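Local structure of integral membrane indolylacetylinositol arabinosyltransferase EmbC (Mycolicibacterium smegmatis, 7BVE) at residues 737-742 with 942-947; 866-871 with 935-940; 878-883 with 914-919; 1018-1023 with 1043-1048. The protein probably transfers arabinose units to growing arabinan during mycobacterial cell-wall assembly and, as a membrane-embedded enzyme, binds the antitubercular drug ethambutol. One frame throughout, in Å; residues are numbered along the deposited sequence.

All four contacts lie within the C-terminal domain. Along the chain, contact 3 is nested inside the loop closed by contact 2, itself inside that of contact 1; contact 4 follows in series. Contacts 1 and 2 have centres about 20 Å apart and touch, R944 NH1 packing 3.6 Å from S866 OG. Contact 3 lies about 20 and 25 Å, centre to centre, from contacts 1 and 2. Contact 4, about 24 Å from contact 1 between centres, shares its mixed sheet, in which strands 736-738 and 1020-1029 are neighbours. Because 737-742 leaves this sheet and R944 packs on strand 862-867, contact 1 joins it to the antiparallel β region of contacts 2 and 3.

Contact 1. Residues 737-742 with 942-947; sequences LVEQNA and PPRIPE
E739 and R944 form a buried, largely electrostatic contact where the chain leaves strand 736-738 and meets the loop between strands 939-940 and 949-950. The salt bridge is long: E739 OE2 lies 3.7 Å from R944 NH1, over one face of the guanidinium and offset toward its rim. Because OE2 lies well out of the guanidinium plane, no N-H points at it and the attraction is one of charge; the carboxylate and guanidinium planes stand 86° apart. At the guanidinium edge, by contrast, R944 NH2 donates a weak hydrogen bond to A742 O, at 3.4 Å and 143°. The same nitrogen packs 3.8 Å from A742 CB. E739 gets there with CG set between its backbone N and carbonyl carbon (chi1 53°) and an extended chain beyond, which carries OE1 to 3.2 Å from P946 CB. Near the start of the side chain, E739 CB rests 3.8 Å from E947 O. Second partners complete the polar ends: Y1028 OH is hydrogen-bonded to E739 OE2, and N908 OD1 is weakly bonded to R944 NH1. E739 OE2 thus has a direct hydrogen bond with Y1028, while R944 probably adds charge compensation that would favour the ionised carboxylate.

Contact 2. Residues 866-871 with 935-940; sequences SAAGRF and QHWIAL
The indole of W937 carries G869 on one face, and the imidazole of H936 carries R870 O on one of its own. Both lie in a β-rich region of the C-terminal domain, consistent with a galactose-binding-like fold. G869 CA stands 3.6 Å from the centroid of the W937 six-membered ring and 10° off its normal, a CH-pi contact, while A868 CB approaches the indole obliquely. R870 O sits 3.0 Å above the centre of the H936 ring. The end of strand 862-867 and the loop after it run antiparallel to the loop leading into the short strand 939-940, their directions 160° apart. The backbone pairing is sparse: A939 N donates to A868 O at 3.2 Å, the donor above the carbonyl plane, and W937 N makes a weak bond to R870 O. G869, having no side chain, lets the indole lie close against its backbone. In W937, chi1 of 49° places CG between the backbone N and carbonyl carbon; W836 meets the indole edge-to-face. The side chain of H936 is about 5 Å from the bound calcium ion, and its NE2 is weakly hydrogen-bonded to E875 OE1. Packing continues along the pair with A868 CB 3.7 Å from A939 CB. At F871, its side chain and that of I938 cross at about a right angle, with F871 CB 3.8 Å from I938 CG1.

Contact 3. Residues 878-883 with 914-919; sequences VQWATD and SSIPPE
T882 OG1 accepts a hydrogen bond from Q885 N, which makes T882 the N-cap of helix 883-887, while its methyl meets the other segment. With OG1 between the backbone N and carbonyl carbon (chi1 67°), CG2 is left anti to the carbonyl carbon and reaches 3.4 Å from E919 O. The contact joins two loops at the surface of the antiparallel β region: 878-883 leads from strand 877-878 into the capped helix, and 914-919 connects strand 907-912 to strand 922-928. Between W880 and I916 the CA atoms are 7.6 Å apart, and between T882 and E919 6.7 Å, so no backbone pairing forms, and side chains of one loop reach across to side-chain and backbone atoms of the other. The touching parts run in nearly the same direction, 15° apart. W880 carries most of the packing, its indole crossing the P917 ring at about a right angle. I916 CG1 adds a looser apolar touch, 4.4 Å from W880 CE3. The packing extends into the neighbouring strands, where W880 touches I923 and I895, and I916 also lies on I895. P917 presents CD rather than CG most closely: CD is 3.3 Å above the indole plane, displaced toward the rim, and 3.5 Å from W880 CE2.

Contact 4. Residues 1018-1023 with 1043-1048; sequences LLLRPS and LTPWYP
L1020 and L1043 form the apolar centre, their side chains crossing at about a right angle with L1020 CD1 3.8 Å from L1043 CB. The other methyl of the leucine, L1020 CD2, turns to P1045 and lies 4.0 Å from its CG, so the two methyls reach L1043 and P1045, the residues on either side of T1044. P1022 extends this apolar side, its CB packing 4.2 Å from L1043 CD2. Beneath these groups is an antiparallel β hairpin of strands 1020-1029 and 1039-1045, whose short segments here approach to 4.4 Å with their directions 144° apart. R1021 and T1044 are the hydrogen-bonded pair: R1021 N donates to T1044 O at 2.8 Å and T1044 N to R1021 O at 2.9 Å, both nearly straight. Flanking them, L1020 with P1045 and P1022 with L1043 are non-hydrogen-bonded pairs. On the sheet face carrying R1021 and T1044, the arginine chain runs extended from CG to NE, alongside T1044 CB and CG2, which border the guanidinium edge. Past the strand end, W1046 swings its indole back over the hairpin. R1021 CD stands over one face of that indole, 4.0 Å from the six-membered-ring centroid, in a CH-pi contact, while the guanidinium plane is turned 49° from the ring. W1046 CD1 also comes to 3.4 Å from L1019 O, bringing the indole against the end of helix 1016-1019. The chemistry implies that paired backbone bonds fix the register, while R1021 meets W1046 chiefly through its aliphatic chain, so its charged end probably remains accessible to solvent.

Contact 1. Residues 737-742 with 942-947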
loop_
_atom_site.group_PDB
_atom_site.type_symbol
_atom_site.label_atom_id
_atom_site.label_comp_id
_atom_site.label_asym_id
_atom_site.label_seq_id
_atom_site.Cartn_x
_atom_site.Cartn_y
_atom_site.Cartn_z
ATOM N N LEU A 737 -19.074 29.951 -16.357
ATOM C CA LEU A 737 -20.345 30.629 -16.549
ATOM C C LEU A 737 -21.316 30.218 -15.453
ATOM O O LEU A 737 -21.386 29.046 -15.086
ATOM C CB LEU A 737 -20.919 30.293 -17.918
ATOM C CG LEU A 737 -20.047 30.725 -19.085
ATOM C CD1 LEU A 737 -20.636 30.233 -20.370
ATOM C CD2 LEU A 737 -19.913 32.216 -19.110
ATOM N N VAL A 738 -22.056 31.186 -14.927
ATOM C CA VAL A 738 -22.874 31.001 -13.733
ATOM C C VAL A 738 -24.263 31.553 -14.003
ATOM O O VAL A 738 -24.402 32.719 -14.383
ATOM C CB VAL A 738 -22.251 31.706 -12.509
ATOM C CG1 VAL A 738 -23.201 31.717 -11.349
ATOM C CG2 VAL A 738 -20.971 31.028 -12.087
ATOM N N GLU A 739 -25.294 30.732 -13.807
ATOM C CA GLU A 739 -26.668 31.224 -13.794
ATOM C C GLU A 739 -27.133 31.419 -12.358
ATOM O O GLU A 739 -27.098 30.493 -11.544
ATOM C CB GLU A 739 -27.619 30.317 -14.568
ATOM C CG GLU A 739 -27.641 28.857 -14.235
ATOM C CD GLU A 739 -28.803 28.181 -14.910
ATOM O OE1 GLU A 739 -29.659 28.906 -15.461
ATOM O OE2 GLU A 739 -28.849 26.936 -14.927
ATOM N N GLN A 740 -27.548 32.641 -12.048
ATOM C CA GLN A 740 -28.059 32.936 -10.720
ATOM C C GLN A 740 -29.470 32.398 -10.555
ATOM O O GLN A 740 -29.737 31.571 -9.678
ATOM C CB GLN A 740 -28.023 34.440 -10.488
ATOM C CG GLN A 740 -26.638 35.013 -10.373
ATOM C CD GLN A 740 -26.663 36.510 -10.224
ATOM O OE1 GLN A 740 -27.710 37.137 -10.335
ATOM N NE2 GLN A 740 -25.511 37.093 -9.955
ATOM N N ASN A 741 -30.389 32.854 -11.399
ATOM C CA ASN A 741 -31.788 32.453 -11.327
ATOM C C ASN A 741 -32.008 31.303 -12.303
ATOM O O ASN A 741 -31.915 31.489 -13.517
ATOM C CB ASN A 741 -32.691 33.637 -11.659
ATOM C CG ASN A 741 -34.123 33.411 -11.246
ATOM O OD1 ASN A 741 -34.454 32.391 -10.645
ATOM N ND2 ASN A 741 -34.990 34.360 -11.577
ATOM N N ALA A 742 -32.316 30.118 -11.778
ATOM C CA ALA A 742 -32.546 28.943 -12.609
ATOM C C ALA A 742 -33.968 28.852 -13.140
ATOM O O ALA A 742 -34.333 27.819 -13.702
ATOM C CB ALA A 742 -32.212 27.670 -11.835
ATOM N N PRO A 942 -38.880 20.361 -17.571
ATOM C CA PRO A 942 -38.912 20.906 -18.916
ATOM C C PRO A 942 -37.635 21.623 -19.397
ATOM O O PRO A 942 -36.845 21.958 -18.584
ATOM C CB PRO A 942 -40.139 21.805 -18.860
ATOM C CG PRO A 942 -40.226 22.213 -17.439
ATOM C CD PRO A 942 -39.724 21.045 -16.638
ATOM N N PRO A 943 -37.398 21.770 -20.720
ATOM C CA PRO A 943 -36.221 22.415 -21.292
ATOM C C PRO A 943 -36.036 23.882 -20.923
ATOM O O PRO A 943 -36.979 24.588 -20.824
ATOM C CB PRO A 943 -36.544 22.520 -22.765
ATOM C CG PRO A 943 -37.360 21.333 -22.984
ATOM C CD PRO A 943 -38.260 21.304 -21.774
ATOM N N ARG A 944 -34.800 24.316 -21.023
ATOM C CA ARG A 944 -34.355 25.596 -20.514
ATOM C C ARG A 944 -33.139 26.047 -21.303
ATOM O O ARG A 944 -32.235 25.251 -21.561
ATOM C CB ARG A 944 -34.028 25.453 -19.026
ATOM C CG ARG A 944 -33.604 26.692 -18.312
ATOM C CD ARG A 944 -33.355 26.351 -16.867
ATOM N NE ARG A 944 -32.253 25.414 -16.716
ATOM C CZ ARG A 944 -31.963 24.791 -15.583
ATOM N NH1 ARG A 944 -30.948 23.951 -15.508
ATOM N NH2 ARG A 944 -32.699 25.008 -14.515
ATOM N N ILE A 945 -33.132 27.313 -21.710
ATOM C CA ILE A 945 -31.914 27.935 -22.225
ATOM C C ILE A 945 -31.428 28.929 -21.179
ATOM O O ILE A 945 -32.031 29.999 -21.004
ATOM C CB ILE A 945 -32.130 28.613 -23.583
ATOM C CG1 ILE A 945 -32.404 27.559 -24.648
ATOM C CG2 ILE A 945 -30.898 29.372 -23.993
ATOM C CD1 ILE A 945 -32.781 28.131 -25.973
ATOM N N PRO A 946 -30.370 28.606 -20.446
ATOM C CA PRO A 946 -29.949 29.451 -19.332
ATOM C C PRO A 946 -29.305 30.750 -19.783
ATOM O O PRO A 946 -28.703 30.832 -20.854
ATOM C CB PRO A 946 -28.941 28.567 -18.601
ATOM C CG PRO A 946 -28.479 27.613 -19.599
ATOM C CD PRO A 946 -29.638 27.335 -20.467
ATOM N N GLU A 947 -29.452 31.774 -18.948
ATOM C CA GLU A 947 -28.838 33.081 -19.158
ATOM C C GLU A 947 -27.643 33.182 -18.225
ATOM O O GLU A 947 -27.809 33.276 -17.006
ATOM C CB GLU A 947 -29.840 34.197 -18.897
ATOM C CG GLU A 947 -30.981 34.213 -19.877
ATOM C CD GLU A 947 -31.995 35.275 -19.556
ATOM O OE1 GLU A 947 -31.861 35.916 -18.495
ATOM O OE2 GLU A 947 -32.929 35.466 -20.359
#

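Contact 2. Residues 866-871 with 935-940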
loop_
_atom_site.group_PDB
_atom_site.type_symbol
_atom_site.label_atom_id
_atom_site.label_comp_id
_atom_site.label_asym_id
_atom_site.label_seq_id
_atom_site.Cartn_x
_atom_site.Cartn_y
_atom_site.Cartn_z
ATOM N N SER A 866 -32.856 19.272 -16.526
ATOM C CA SER A 866 -32.400 18.700 -15.269
ATOM C C SER A 866 -32.953 17.290 -15.132
ATOM O O SER A 866 -34.083 17.018 -15.539
ATOM C CB SER A 866 -32.851 19.550 -14.088
ATOM O OG SER A 866 -32.328 20.856 -14.171
ATOM N N ALA A 867 -32.163 16.395 -14.553
ATOM C CA ALA A 867 -32.569 15.003 -14.514
ATOM C C ALA A 867 -31.964 14.311 -13.307
ATOM O O ALA A 867 -30.852 14.626 -12.886
ATOM C CB ALA A 867 -32.157 14.282 -15.792
ATOM N N ALA A 868 -32.706 13.353 -12.762
ATOM C CA ALA A 868 -32.260 12.520 -11.658
ATOM C C ALA A 868 -32.279 11.055 -12.074
ATOM O O ALA A 868 -32.734 10.693 -13.160
ATOM C CB ALA A 868 -33.135 12.729 -10.419
ATOM N N GLY A 869 -31.758 10.207 -11.197
ATOM C CA GLY A 869 -31.825 8.781 -11.423
ATOM C C GLY A 869 -30.697 8.226 -12.258
ATOM O O GLY A 869 -30.047 8.964 -12.999
ATOM N N ARG A 870 -30.463 6.924 -12.148
ATOM C CA ARG A 870 -29.391 6.258 -12.873
ATOM C C ARG A 870 -29.904 5.785 -14.225
ATOM O O ARG A 870 -30.891 5.049 -14.290
ATOM C CB ARG A 870 -28.868 5.084 -12.051
ATOM C CG ARG A 870 -27.711 4.331 -12.668
ATOM C CD ARG A 870 -27.256 3.222 -11.732
ATOM N NE ARG A 870 -26.172 2.416 -12.283
ATOM C CZ ARG A 870 -25.618 1.382 -11.657
ATOM N NH1 ARG A 870 -26.048 1.025 -10.456
ATOM N NH2 ARG A 870 -24.634 0.704 -12.230
ATOM N N PHE A 871 -29.237 6.202 -15.300
ATOM C CA PHE A 871 -29.621 5.798 -16.647
ATOM C C PHE A 871 -28.410 5.890 -17.568
ATOM O O PHE A 871 -27.331 6.333 -17.169
ATOM C CB PHE A 871 -30.810 6.622 -17.158
ATOM C CG PHE A 871 -30.569 8.107 -17.219
ATOM C CD1 PHE A 871 -30.835 8.913 -16.126
ATOM C CD2 PHE A 871 -30.138 8.704 -18.388
ATOM C CE1 PHE A 871 -30.634 10.279 -16.185
ATOM C CE2 PHE A 871 -29.933 10.064 -18.453
ATOM C CZ PHE A 871 -30.185 10.852 -17.349
ATOM N N GLN A 935 -34.418 -0.455 -9.371
ATOM C CA GLN A 935 -33.358 0.532 -9.025
ATOM C C GLN A 935 -33.120 1.484 -10.203
ATOM O O GLN A 935 -33.029 2.702 -9.955
ATOM C CB GLN A 935 -32.068 -0.185 -8.620
ATOM C CG GLN A 935 -31.647 -1.294 -9.574
ATOM C CD GLN A 935 -32.299 -2.614 -9.244
ATOM O OE1 GLN A 935 -33.253 -2.682 -8.472
ATOM N NE2 GLN A 935 -31.780 -3.682 -9.828
ATOM N N HIS A 936 -33.061 0.964 -11.433
ATOM C CA HIS A 936 -32.855 1.853 -12.607
ATOM C C HIS A 936 -34.103 2.725 -12.789
ATOM O O HIS A 936 -35.218 2.183 -12.660
ATOM C CB HIS A 936 -32.520 1.034 -13.861
ATOM C CG HIS A 936 -31.847 1.831 -14.929
ATOM N ND1 HIS A 936 -30.473 1.888 -15.052
ATOM C CD2 HIS A 936 -32.350 2.608 -15.913
ATOM C CE1 HIS A 936 -30.157 2.662 -16.072
ATOM N NE2 HIS A 936 -31.291 3.115 -16.617
ATOM N N TRP A 937 -33.926 4.021 -13.036
ATOM C CA TRP A 937 -35.054 4.962 -13.267
ATOM C C TRP A 937 -34.598 6.238 -13.990
ATOM O O TRP A 937 -33.502 6.254 -14.473
ATOM C CB TRP A 937 -35.762 5.254 -11.957
ATOM C CG TRP A 937 -34.862 5.639 -10.838
ATOM C CD1 TRP A 937 -33.920 4.895 -10.201
ATOM C CD2 TRP A 937 -34.887 6.909 -10.193
ATOM N NE1 TRP A 937 -33.346 5.625 -9.205
ATOM C CE2 TRP A 937 -33.917 6.870 -9.186
ATOM C CE3 TRP A 937 -35.627 8.069 -10.403
ATOM C CZ2 TRP A 937 -33.671 7.969 -8.381
ATOM C CZ3 TRP A 937 -35.393 9.144 -9.597
ATOM C CH2 TRP A 937 -34.432 9.085 -8.604
ATOM N N ILE A 938 -35.471 7.228 -14.103
ATOM C CA ILE A 938 -35.212 8.501 -14.810
ATOM C C ILE A 938 -36.188 9.527 -14.253
ATOM O O ILE A 938 -37.299 9.170 -14.176
ATOM C CB ILE A 938 -35.595 8.236 -16.266
ATOM C CG1 ILE A 938 -34.432 7.772 -17.133
ATOM C CG2 ILE A 938 -36.299 9.420 -16.886
ATOM C CD1 ILE A 938 -34.791 7.635 -18.583
ATOM N N ALA A 939 -35.808 10.778 -13.992
ATOM C CA ALA A 939 -36.724 11.877 -13.568
ATOM C C ALA A 939 -36.566 13.039 -14.557
ATOM O O ALA A 939 -35.535 13.074 -15.163
ATOM C CB ALA A 939 -36.414 12.303 -12.172
ATOM N N LEU A 940 -37.559 13.902 -14.782
ATOM C CA LEU A 940 -37.302 14.898 -15.861
ATOM C C LEU A 940 -38.038 16.219 -15.631
ATOM O O LEU A 940 -39.182 16.190 -15.138
ATOM C CB LEU A 940 -37.727 14.272 -17.194
ATOM C CG LEU A 940 -37.474 15.128 -18.434
ATOM C CD1 LEU A 940 -36.001 15.486 -18.554
ATOM C CD2 LEU A 940 -37.954 14.418 -19.690
#

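Contact 3. Residues 878-883 with 914-919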
loop_
_atom_site.group_PDB
_atom_site.type_symbol
_atom_site.label_atom_id
_atom_site.label_comp_id
_atom_site.label_asym_id
_atom_site.label_seq_id
_atom_site.Cartn_x
_atom_site.Cartn_y
_atom_site.Cartn_z
ATOM N N VAL A 878 -33.275 14.781 -27.836
ATOM C CA VAL A 878 -34.015 15.947 -28.301
ATOM C C VAL A 878 -34.472 15.638 -29.716
ATOM O O VAL A 878 -33.763 14.956 -30.458
ATOM C CB VAL A 878 -33.144 17.225 -28.252
ATOM C CG1 VAL A 878 -33.914 18.473 -28.670
ATOM C CG2 VAL A 878 -32.595 17.426 -26.879
ATOM N N GLN A 879 -35.660 16.097 -30.085
ATOM C CA GLN A 879 -36.206 15.837 -31.410
ATOM C C GLN A 879 -36.628 17.173 -32.012
ATOM O O GLN A 879 -37.719 17.666 -31.717
ATOM C CB GLN A 879 -37.366 14.860 -31.297
ATOM C CG GLN A 879 -37.813 14.186 -32.569
ATOM C CD GLN A 879 -38.889 13.169 -32.279
ATOM O OE1 GLN A 879 -39.401 13.100 -31.168
ATOM N NE2 GLN A 879 -39.209 12.341 -33.263
ATOM N N TRP A 880 -35.778 17.765 -32.850
ATOM C CA TRP A 880 -36.092 19.084 -33.378
ATOM C C TRP A 880 -36.805 18.983 -34.718
ATOM O O TRP A 880 -36.677 18.000 -35.442
ATOM C CB TRP A 880 -34.835 19.935 -33.555
ATOM C CG TRP A 880 -33.883 19.470 -34.612
ATOM C CD1 TRP A 880 -33.904 19.779 -35.947
ATOM C CD2 TRP A 880 -32.739 18.644 -34.417
ATOM N NE1 TRP A 880 -32.858 19.169 -36.590
ATOM C CE2 TRP A 880 -32.126 18.465 -35.671
ATOM C CE3 TRP A 880 -32.180 18.026 -33.301
ATOM C CZ2 TRP A 880 -30.973 17.697 -35.835
ATOM C CZ3 TRP A 880 -31.046 17.272 -33.462
ATOM C CH2 TRP A 880 -30.450 17.108 -34.719
ATOM N N ALA A 881 -37.515 20.050 -35.067
ATOM C CA ALA A 881 -38.226 20.108 -36.334
ATOM C C ALA A 881 -38.448 21.563 -36.709
ATOM O O ALA A 881 -38.211 22.472 -35.910
ATOM C CB ALA A 881 -39.565 19.370 -36.263
ATOM N N THR A 882 -38.907 21.769 -37.938
ATOM C CA THR A 882 -39.329 23.082 -38.396
ATOM C C THR A 882 -40.822 23.247 -38.112
ATOM O O THR A 882 -41.411 22.494 -37.333
ATOM C CB THR A 882 -39.016 23.267 -39.878
ATOM O OG1 THR A 882 -39.834 22.387 -40.651
ATOM C CG2 THR A 882 -37.558 22.952 -40.154
ATOM N N ASP A 883 -41.444 24.257 -38.722
ATOM C CA ASP A 883 -42.888 24.436 -38.586
ATOM C C ASP A 883 -43.647 23.326 -39.307
ATOM O O ASP A 883 -44.511 22.658 -38.723
ATOM C CB ASP A 883 -43.300 25.808 -39.128
ATOM C CG ASP A 883 -42.829 26.955 -38.254
ATOM O OD1 ASP A 883 -42.706 26.766 -37.027
ATOM O OD2 ASP A 883 -42.589 28.053 -38.797
ATOM N N SER A 914 -25.170 24.662 -31.132
ATOM C CA SER A 914 -24.496 24.433 -32.401
ATOM C C SER A 914 -24.749 23.030 -32.929
ATOM O O SER A 914 -24.571 22.792 -34.126
ATOM C CB SER A 914 -22.993 24.662 -32.260
ATOM O OG SER A 914 -22.394 23.645 -31.479
ATOM N N SER A 915 -25.144 22.095 -32.062
ATOM C CA SER A 915 -25.562 20.773 -32.503
ATOM C C SER A 915 -26.935 20.786 -33.157
ATOM O O SER A 915 -27.258 19.863 -33.909
ATOM C CB SER A 915 -25.567 19.802 -31.326
ATOM O OG SER A 915 -24.259 19.605 -30.828
ATOM N N ILE A 916 -27.744 21.803 -32.888
ATOM C CA ILE A 916 -29.051 21.954 -33.515
ATOM C C ILE A 916 -28.878 22.823 -34.759
ATOM O O ILE A 916 -28.300 23.915 -34.655
ATOM C CB ILE A 916 -30.064 22.566 -32.545
ATOM C CG1 ILE A 916 -30.371 21.575 -31.421
ATOM C CG2 ILE A 916 -31.323 22.962 -33.259
ATOM C CD1 ILE A 916 -31.178 22.153 -30.298
ATOM N N PRO A 917 -29.324 22.371 -35.931
ATOM C CA PRO A 917 -29.087 23.130 -37.154
ATOM C C PRO A 917 -29.896 24.405 -37.170
ATOM O O PRO A 917 -30.966 24.495 -36.534
ATOM C CB PRO A 917 -29.541 22.163 -38.257
ATOM C CG PRO A 917 -29.433 20.824 -37.644
ATOM C CD PRO A 917 -29.812 21.018 -36.221
ATOM N N PRO A 918 -29.432 25.438 -37.898
ATOM C CA PRO A 918 -30.046 26.768 -37.775
ATOM C C PRO A 918 -31.405 26.939 -38.437
ATOM O O PRO A 918 -31.918 28.061 -38.496
ATOM C CB PRO A 918 -29.011 27.684 -38.439
ATOM C CG PRO A 918 -27.736 26.923 -38.393
ATOM C CD PRO A 918 -28.133 25.503 -38.582
ATOM N N GLU A 919 -32.003 25.865 -38.949
ATOM C CA GLU A 919 -33.344 25.930 -39.503
ATOM C C GLU A 919 -34.390 25.341 -38.571
ATOM O O GLU A 919 -35.582 25.402 -38.884
ATOM C CB GLU A 919 -33.409 25.214 -40.858
ATOM C CG GLU A 919 -33.330 23.695 -40.785
ATOM C CD GLU A 919 -31.916 23.156 -40.889
ATOM O OE1 GLU A 919 -30.957 23.937 -40.735
ATOM O OE2 GLU A 919 -31.764 21.940 -41.129
#

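Contact 4. Residues 1018-1023 with 1043-1048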
loop_
_atom_site.group_PDB
_atom_site.type_symbol
_atom_site.label_atom_id
_atom_site.label_comp_id
_atom_site.label_asym_id
_atom_site.label_seq_id
_atom_site.Cartn_x
_atom_site.Cartn_y
_atom_site.Cartn_z
ATOM N N LEU A 1018 -22.212 24.257 11.205
ATOM C CA LEU A 1018 -23.212 24.597 12.202
ATOM C C LEU A 1018 -23.871 25.940 11.973
ATOM O O LEU A 1018 -25.004 26.134 12.400
ATOM C CB LEU A 1018 -22.583 24.616 13.596
ATOM C CG LEU A 1018 -21.997 23.310 14.105
ATOM C CD1 LEU A 1018 -21.378 23.535 15.450
ATOM C CD2 LEU A 1018 -23.067 22.267 14.184
ATOM N N LEU A 1019 -23.195 26.870 11.322
ATOM C CA LEU A 1019 -23.682 28.235 11.241
ATOM C C LEU A 1019 -24.478 28.503 9.975
ATOM O O LEU A 1019 -25.429 29.289 10.006
ATOM C CB LEU A 1019 -22.499 29.197 11.327
ATOM C CG LEU A 1019 -22.782 30.690 11.369
ATOM C CD1 LEU A 1019 -23.545 31.026 12.610
ATOM C CD2 LEU A 1019 -21.505 31.445 11.321
ATOM N N LEU A 1020 -24.124 27.848 8.873
ATOM C CA LEU A 1020 -24.611 28.163 7.542
ATOM C C LEU A 1020 -25.192 26.915 6.896
ATOM O O LEU A 1020 -24.809 25.792 7.223
ATOM C CB LEU A 1020 -23.474 28.698 6.670
ATOM C CG LEU A 1020 -22.756 29.959 7.127
ATOM C CD1 LEU A 1020 -21.528 30.162 6.310
ATOM C CD2 LEU A 1020 -23.649 31.152 7.006
ATOM N N ARG A 1021 -26.114 27.117 5.957
ATOM C CA ARG A 1021 -26.633 26.030 5.133
ATOM C C ARG A 1021 -26.215 26.228 3.680
ATOM O O ARG A 1021 -26.198 27.368 3.190
ATOM C CB ARG A 1021 -28.154 25.922 5.259
ATOM C CG ARG A 1021 -28.903 27.158 4.886
ATOM C CD ARG A 1021 -30.387 27.000 5.020
ATOM N NE ARG A 1021 -31.052 28.228 4.611
ATOM C CZ ARG A 1021 -32.366 28.387 4.560
ATOM N NH1 ARG A 1021 -33.168 27.386 4.890
ATOM N NH2 ARG A 1021 -32.879 29.544 4.171
ATOM N N PRO A 1022 -25.834 25.177 2.965
ATOM C CA PRO A 1022 -25.347 25.343 1.593
ATOM C C PRO A 1022 -26.464 25.221 0.563
ATOM O O PRO A 1022 -27.569 24.760 0.841
ATOM C CB PRO A 1022 -24.348 24.199 1.450
ATOM C CG PRO A 1022 -24.891 23.152 2.319
ATOM C CD PRO A 1022 -25.518 23.842 3.492
ATOM N N SER A 1023 -26.134 25.629 -0.661
ATOM C CA SER A 1023 -27.058 25.620 -1.788
ATOM C C SER A 1023 -26.281 25.656 -3.098
ATOM O O SER A 1023 -25.529 26.600 -3.334
ATOM C CB SER A 1023 -28.008 26.814 -1.697
ATOM O OG SER A 1023 -28.854 26.892 -2.825
ATOM N N LEU A 1043 -23.859 30.163 0.615
ATOM C CA LEU A 1043 -23.935 29.874 2.037
ATOM C C LEU A 1043 -24.923 30.839 2.681
ATOM O O LEU A 1043 -24.720 32.054 2.647
ATOM C CB LEU A 1043 -22.556 29.972 2.680
ATOM C CG LEU A 1043 -21.532 28.957 2.177
ATOM C CD1 LEU A 1043 -20.209 29.181 2.849
ATOM C CD2 LEU A 1043 -21.983 27.546 2.393
ATOM N N THR A 1044 -25.989 30.295 3.256
ATOM C CA THR A 1044 -27.088 31.072 3.794
ATOM C C THR A 1044 -27.173 30.863 5.299
ATOM O O THR A 1044 -27.100 29.717 5.758
ATOM C CB THR A 1044 -28.407 30.647 3.138
ATOM O OG1 THR A 1044 -28.281 30.721 1.714
ATOM C CG2 THR A 1044 -29.544 31.551 3.570
ATOM N N PRO A 1045 -27.310 31.916 6.100
ATOM C CA PRO A 1045 -27.418 31.722 7.543
ATOM C C PRO A 1045 -28.766 31.145 7.930
ATOM O O PRO A 1045 -29.770 31.350 7.249
ATOM C CB PRO A 1045 -27.258 33.142 8.096
ATOM C CG PRO A 1045 -26.610 33.905 7.020
ATOM C CD PRO A 1045 -27.147 33.335 5.762
ATOM N N TRP A 1046 -28.779 30.405 9.042
ATOM C CA TRP A 1046 -30.050 29.944 9.586
ATOM C C TRP A 1046 -30.840 31.096 10.189
ATOM O O TRP A 1046 -32.058 31.182 10.007
ATOM C CB TRP A 1046 -29.846 28.863 10.641
ATOM C CG TRP A 1046 -29.298 27.582 10.168
ATOM C CD1 TRP A 1046 -28.052 27.111 10.378
ATOM C CD2 TRP A 1046 -29.977 26.594 9.401
ATOM N NE1 TRP A 1046 -27.903 25.882 9.802
ATOM C CE2 TRP A 1046 -29.074 25.543 9.189
ATOM C CE3 TRP A 1046 -31.264 26.493 8.872
ATOM C CZ2 TRP A 1046 -29.413 24.407 8.471
ATOM C CZ3 TRP A 1046 -31.596 25.369 8.158
ATOM C CH2 TRP A 1046 -30.676 24.338 7.965
ATOM N N TYR A 1047 -30.174 31.981 10.929
ATOM C CA TYR A 1047 -30.860 33.157 11.444
ATOM C C TYR A 1047 -30.398 34.379 10.658
ATOM O O TYR A 1047 -29.266 34.846 10.861
ATOM C CB TYR A 1047 -30.609 33.364 12.942
ATOM C CG TYR A 1047 -31.263 32.377 13.886
ATOM C CD1 TYR A 1047 -32.084 31.355 13.433
ATOM C CD2 TYR A 1047 -31.121 32.521 15.245
ATOM C CE1 TYR A 1047 -32.682 30.474 14.318
ATOM C CE2 TYR A 1047 -31.718 31.661 16.126
ATOM C CZ TYR A 1047 -32.493 30.645 15.665
ATOM O OH TYR A 1047 -33.075 29.802 16.577
ATOM N N PRO A 1048 -31.223 34.935 9.767
ATOM C CA PRO A 1048 -30.770 36.071 8.956
ATOM C C PRO A 1048 -30.665 37.379 9.719
ATOM O O PRO A 1048 -29.966 38.288 9.254
ATOM C CB PRO A 1048 -31.835 36.159 7.862
ATOM C CG PRO A 1048 -32.478 34.808 7.841
ATOM C CD PRO A 1048 -32.477 34.370 9.260
#